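Antigen TpF1 (Treponema pallidum, PDB 2FJC) binds iron and, as a Dps-family mini-ferritin, probably oxidises it, and may also play a structural role in the outer membrane. Local coordinates at residues S87-E92 and K107-Y112; S101-V106 and W148-T153. All blocks are in the same frame, centred on the assembly; numbering follows the deposited sequence.

Interaction 1: S87-E92 and K107-Y112; sequences SGIAEE and KRDFEY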
loop_
_atom_site.group_PDB
_atom_site.type_symbol
_atom_site.label_atom_id
_atom_site.label_comp_id
_atom_site.label_asym_id
_atom_site.label_seq_id
_atom_site.Cartn_x
_atom_site.Cartn_y
_atom_site.Cartn_z
ATOM N N SER B 87 31.946 14.105 -22.859
ATOM C CA SER B 87 30.837 13.532 -23.602
ATOM C C SER B 87 30.978 13.409 -25.109
ATOM O O SER B 87 31.477 14.311 -25.780
ATOM C CB SER B 87 29.553 14.304 -23.299
ATOM O OG SER B 87 28.440 13.670 -23.898
ATOM N N GLY B 88 30.512 12.278 -25.628
ATOM C CA GLY B 88 30.537 12.034 -27.051
ATOM C C GLY B 88 29.140 12.274 -27.593
ATOM O O GLY B 88 28.852 11.982 -28.754
ATOM N N ILE B 89 28.261 12.799 -26.746
ATOM C CA ILE B 89 26.895 13.083 -27.152
ATOM C C ILE B 89 26.698 14.582 -27.340
ATOM O O ILE B 89 26.990 15.389 -26.452
ATOM C CB ILE B 89 25.876 12.567 -26.116
ATOM C CG1 ILE B 89 25.895 11.038 -26.086
ATOM C CG2 ILE B 89 24.483 13.056 -26.467
ATOM C CD1 ILE B 89 24.930 10.437 -25.102
ATOM N N ALA B 90 26.199 14.948 -28.512
ATOM C CA ALA B 90 25.964 16.344 -28.821
ATOM C C ALA B 90 24.686 16.821 -28.139
ATOM O O ALA B 90 23.688 16.091 -28.077
ATOM C CB ALA B 90 25.851 16.524 -30.336
ATOM N N GLU B 91 24.722 18.044 -27.624
ATOM C CA GLU B 91 23.556 18.620 -26.975
ATOM C C GLU B 91 22.556 19.078 -28.032
ATOM O O GLU B 91 22.935 19.394 -29.156
ATOM C CB GLU B 91 23.965 19.800 -26.091
ATOM C CG GLU B 91 24.861 19.400 -24.931
ATOM C CD GLU B 91 24.825 20.400 -23.798
ATOM O OE1 GLU B 91 25.255 21.554 -23.998
ATOM O OE2 GLU B 91 24.356 20.035 -22.702
ATOM N N GLU B 92 21.276 19.088 -27.674
ATOM C CA GLU B 92 20.228 19.516 -28.584
ATOM C C GLU B 92 20.158 21.033 -28.505
ATOM O O GLU B 92 19.851 21.596 -27.458
ATOM C CB GLU B 92 18.884 18.912 -28.180
ATOM C CG GLU B 92 17.772 19.250 -29.136
ATOM C CD GLU B 92 18.089 18.824 -30.559
ATOM O OE1 GLU B 92 18.027 17.610 -30.851
ATOM O OE2 GLU B 92 18.414 19.706 -31.384
ATOM N N LYS B 107 16.828 7.490 -29.893
ATOM C CA LYS B 107 17.147 6.126 -30.287
ATOM C C LYS B 107 18.619 6.081 -30.701
ATOM O O LYS B 107 19.357 5.160 -30.347
ATOM C CB LYS B 107 16.266 5.679 -31.459
ATOM C CG LYS B 107 16.579 4.284 -31.989
ATOM C CD LYS B 107 15.548 3.837 -33.005
ATOM C CE LYS B 107 15.768 2.402 -33.454
ATOM N NZ LYS B 107 16.960 2.282 -34.320
ATOM N N ARG B 108 19.040 7.098 -31.439
ATOM C CA ARG B 108 20.409 7.192 -31.916
ATOM C C ARG B 108 21.377 7.294 -30.732
ATOM O O ARG B 108 22.417 6.621 -30.706
ATOM C CB ARG B 108 20.538 8.414 -32.829
ATOM C CG ARG B 108 21.665 8.360 -33.849
ATOM C CD ARG B 108 21.584 9.556 -34.818
ATOM N NE ARG B 108 20.273 9.626 -35.462
ATOM C CZ ARG B 108 19.677 10.760 -35.837
ATOM N NH1 ARG B 108 20.280 11.933 -35.635
ATOM N NH2 ARG B 108 18.466 10.728 -36.393
ATOM N N ASP B 109 21.033 8.130 -29.752
ATOM C CA ASP B 109 21.880 8.294 -28.574
ATOM C C ASP B 109 21.898 7.022 -27.719
ATOM O O ASP B 109 22.927 6.667 -27.130
ATOM C CB ASP B 109 21.419 9.487 -27.724
ATOM C CG ASP B 109 21.755 10.828 -28.362
ATOM O OD1 ASP B 109 22.690 10.879 -29.191
ATOM O OD2 ASP B 109 21.097 11.841 -28.028
ATOM N N PHE B 110 20.763 6.338 -27.658
ATOM C CA PHE B 110 20.681 5.105 -26.896
ATOM C C PHE B 110 21.589 4.066 -27.548
ATOM O O PHE B 110 22.289 3.326 -26.864
ATOM C CB PHE B 110 19.242 4.585 -26.855
ATOM C CG PHE B 110 18.377 5.248 -25.807
ATOM C CD1 PHE B 110 18.911 6.188 -24.924
ATOM C CD2 PHE B 110 17.029 4.892 -25.676
ATOM C CE1 PHE B 110 18.117 6.757 -23.927
ATOM C CE2 PHE B 110 16.230 5.459 -24.680
ATOM C CZ PHE B 110 16.774 6.391 -23.806
ATOM N N GLU B 111 21.575 4.017 -28.877
ATOM C CA GLU B 111 22.406 3.065 -29.598
ATOM C C GLU B 111 23.879 3.410 -29.400
ATOM O O GLU B 111 24.707 2.522 -29.227
ATOM C CB GLU B 111 22.033 3.059 -31.086
ATOM C CG GLU B 111 20.625 2.542 -31.336
ATOM C CD GLU B 111 20.158 2.732 -32.772
ATOM O OE1 GLU B 111 20.385 3.820 -33.336
ATOM O OE2 GLU B 111 19.545 1.799 -33.330
ATOM N N TYR B 112 24.202 4.697 -29.416
ATOM C CA TYR B 112 25.576 5.104 -29.198
ATOM C C TYR B 112 25.996 4.650 -27.801
ATOM O O TYR B 112 27.073 4.081 -27.639
ATOM C CB TYR B 112 25.727 6.623 -29.346
ATOM C CG TYR B 112 26.950 7.193 -28.665
ATOM C CD1 TYR B 112 26.920 7.547 -27.315
ATOM C CD2 TYR B 112 28.146 7.375 -29.365
ATOM C CE1 TYR B 112 28.045 8.068 -26.676
ATOM C CE2 TYR B 112 29.281 7.896 -28.734
ATOM C CZ TYR B 112 29.219 8.238 -27.388
ATOM O OH TYR B 112 30.331 8.727 -26.735
#
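Tyr112 meets Gly88 and Ile89 where the long connection between the two helical hairpins of the ferritin-like four-helix bundle passes over helix 99-127. The phenol oxygen leads: Tyr112 OH lies 3.3 Å from Gly88 CA, an approach to bare backbone, since the glycine has no side chain to stand between them. Behind it, Ile89 reaches the ring obliquely, with its CG1 3.7 Å from Tyr112 CE1 and its CD1 near Tyr112 CD1. With CG anti to the backbone N (chi1 159°), the tyrosine ring is carried out from helix 99-127 to the loop. The isoleucine divides its branches between two residues one helical turn apart: CG1 goes to the ring, whereas CG2 sits 3.9 Å from both Asp109 OD1 and Asp109 OD2, apolar packing on a carboxylate whose charge is met from elsewhere.

No hydrogen bond joins the two segments directly, but helix 8-38 supplies shared partners. Asp24 takes Tyr112 OH on its OD2, and its OD1 bonds with Gly88 N and Ser87 OG, tying the loop and the phenol to one carboxylate. Lys31 makes a second link of this kind, its NZ forming a salt bridge with Asp109 OD2 and a hydrogen bond with Ala90 O. Further along the loop, Glu91 binds backbone N-H groups of Met80 and Ala81 of a neighbouring subunit. The chain bends away from helix 80-86 through an ST turn, in which Ser87 OG accepts from Ile89 N at 3.0 Å with an N-H...O angle of 159°.

Interaction 2: S101-V106 and W148-T153; sequences SALARV and WMLGAT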
loop_
_atom_site.group_PDB
_atom_site.type_symbol
_atom_site.label_atom_id
_atom_site.label_comp_id
_atom_site.label_asym_id
_atom_site.label_seq_id
_atom_site.Cartn_x
_atom_site.Cartn_y
_atom_site.Cartn_z
ATOM N N SER B 101 11.056 13.067 -34.879
ATOM C CA SER B 101 12.408 13.579 -34.963
ATOM C C SER B 101 13.118 13.421 -33.611
ATOM O O SER B 101 14.290 13.025 -33.555
ATOM C CB SER B 101 12.347 15.049 -35.379
ATOM O OG SER B 101 13.610 15.497 -35.797
ATOM N N ALA B 102 12.406 13.730 -32.527
ATOM C CA ALA B 102 12.965 13.616 -31.182
ATOM C C ALA B 102 13.237 12.158 -30.834
ATOM O O ALA B 102 14.307 11.817 -30.331
ATOM C CB ALA B 102 12.014 14.213 -30.157
ATOM N N LEU B 103 12.272 11.291 -31.109
ATOM C CA LEU B 103 12.449 9.887 -30.798
ATOM C C LEU B 103 13.602 9.272 -31.591
ATOM O O LEU B 103 14.365 8.463 -31.059
ATOM C CB LEU B 103 11.156 9.115 -31.057
ATOM C CG LEU B 103 9.974 9.493 -30.160
ATOM C CD1 LEU B 103 8.800 8.575 -30.463
ATOM C CD2 LEU B 103 10.378 9.405 -28.694
ATOM N N ALA B 104 13.739 9.665 -32.854
ATOM C CA ALA B 104 14.805 9.129 -33.689
ATOM C C ALA B 104 16.147 9.518 -33.098
ATOM O O ALA B 104 17.103 8.747 -33.138
ATOM C CB ALA B 104 14.689 9.654 -35.113
ATOM N N ARG B 105 16.213 10.721 -32.544
ATOM C CA ARG B 105 17.454 11.179 -31.944
ATOM C C ARG B 105 17.776 10.461 -30.635
ATOM O O ARG B 105 18.937 10.118 -30.403
ATOM C CB ARG B 105 17.428 12.696 -31.735
ATOM C CG ARG B 105 17.359 13.441 -33.042
ATOM C CD ARG B 105 17.326 14.942 -32.880
ATOM N NE ARG B 105 16.912 15.566 -34.133
ATOM C CZ ARG B 105 16.713 16.868 -34.299
ATOM N NH1 ARG B 105 16.898 17.712 -33.291
ATOM N NH2 ARG B 105 16.299 17.323 -35.472
ATOM N N VAL B 106 16.782 10.215 -29.780
ATOM C CA VAL B 106 17.106 9.511 -28.542
ATOM C C VAL B 106 17.475 8.066 -28.886
ATOM O O VAL B 106 18.343 7.488 -28.256
ATOM C CB VAL B 106 15.950 9.539 -27.479
ATOM C CG1 VAL B 106 15.312 10.901 -27.448
ATOM C CG2 VAL B 106 14.937 8.458 -27.746
ATOM N N TRP B 148 14.659 -1.163 -28.955
ATOM C CA TRP B 148 13.716 -1.971 -29.712
ATOM C C TRP B 148 12.341 -1.291 -29.800
ATOM O O TRP B 148 11.736 -1.239 -30.872
ATOM C CB TRP B 148 13.549 -3.346 -29.073
ATOM C CG TRP B 148 12.326 -4.048 -29.548
ATOM C CD1 TRP B 148 12.055 -4.449 -30.822
ATOM C CD2 TRP B 148 11.169 -4.377 -28.768
ATOM N NE1 TRP B 148 10.798 -5.003 -30.887
ATOM C CE2 TRP B 148 10.233 -4.971 -29.639
ATOM C CE3 TRP B 148 10.832 -4.226 -27.414
ATOM C CZ2 TRP B 148 8.984 -5.414 -29.208
ATOM C CZ3 TRP B 148 9.583 -4.669 -26.982
ATOM C CH2 TRP B 148 8.676 -5.257 -27.882
ATOM N N MET B 149 11.845 -0.780 -28.676
ATOM C CA MET B 149 10.542 -0.136 -28.687
ATOM C C MET B 149 10.552 1.113 -29.552
ATOM O O MET B 149 9.627 1.333 -30.321
ATOM C CB MET B 149 10.071 0.188 -27.264
ATOM C CG MET B 149 9.564 -1.045 -26.506
ATOM S SD MET B 149 8.516 -0.682 -25.062
ATOM C CE MET B 149 9.668 -1.067 -23.702
ATOM N N LEU B 150 11.602 1.915 -29.449
ATOM C CA LEU B 150 11.688 3.118 -30.254
ATOM C C LEU B 150 11.692 2.743 -31.736
ATOM O O LEU B 150 11.028 3.385 -32.558
ATOM C CB LEU B 150 12.946 3.901 -29.902
ATOM C CG LEU B 150 12.875 4.672 -28.584
ATOM C CD1 LEU B 150 14.234 5.264 -28.246
ATOM C CD2 LEU B 150 11.826 5.771 -28.701
ATOM N N GLY B 151 12.431 1.688 -32.061
ATOM C CA GLY B 151 12.507 1.228 -33.431
ATOM C C GLY B 151 11.141 0.829 -33.930
ATOM O O GLY B 151 10.773 1.129 -35.064
ATOM N N ALA B 152 10.376 0.163 -33.072
ATOM C CA ALA B 152 9.047 -0.282 -33.432
ATOM C C ALA B 152 8.083 0.890 -33.620
ATOM O O ALA B 152 7.231 0.857 -34.510
ATOM C CB ALA B 152 8.520 -1.248 -32.375
ATOM N N THR B 153 8.217 1.932 -32.802
ATOM C CA THR B 153 7.308 3.063 -32.928
ATOM C C THR B 153 7.684 3.975 -34.103
ATOM O O THR B 153 6.830 4.664 -34.650
ATOM C CB THR B 153 7.230 3.901 -31.618
ATOM O OG1 THR B 153 8.065 5.052 -31.733
ATOM C CG2 THR B 153 7.681 3.115 -30.433
#
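No flat group enters the contact of Leu103 and Val106 with Leu150 and Thr153; branched side chains meet without a ring face or edge between them. The one ring of the two segments, the Trp148 indole, is directed to neighbouring subunits, where it meets Phe44 of another chain edge-to-face and packs against His48 of that same chain with the planes at about 75°. Within the ferritin-like four-helix bundle, helices 99-127 and 130-154 run antiparallel as one of its two hairpins; the segment axes come within 9.9 Å at a signed crossing angle of -148°. Leu150 fills the middle. With CG anti to the carbonyl carbon (chi1 -76°), its fork is directed at helix 99-127 and spreads over two residues there: CD1 is 3.3 Å from Val106 CG2, the two side chains crossing at about a right angle, and CD2 is 3.9 Å from Leu103 CD2. The other Leu103 methyl, CD1, comes 3.8 Å from Thr153 OG1, but the rotation of this threonine is uncertain in the model.

Helix 44-71 adds Val47 against Leu103 and Tyr54 against Leu150; helix 8-38 adds Leu32 and Tyr35 against Val106. All four touching residues are buried, and no hydrogen bond or salt bridge crosses between the segments, so this pairing rests on shape and on exclusion of water, with directional polar bonds playing no part across it.

How the interactions relate
Interactions 1 and 2 follow one another along helix 99-127, their centres about 13 Å apart, and use different sides of it: interaction 1 receives the inter-hairpin loop, interaction 2 the antiparallel partner helix 130-154. A salt bridge joins them, from Glu92 OE1 in the loop to Arg105 NH1 at 2.7 Å. Apolar packing makes a second join, with Phe110 CD2 lying 3.8 Å from Leu150 CD1, and the Lys107 chain adds a third, its CE 3.5 Å from Gly151 CA. Neither contact includes the iron ligands Asp63 and Glu67, which belong to helix 44-71, though interaction 2 packs against that helix through Val47 and Tyr54.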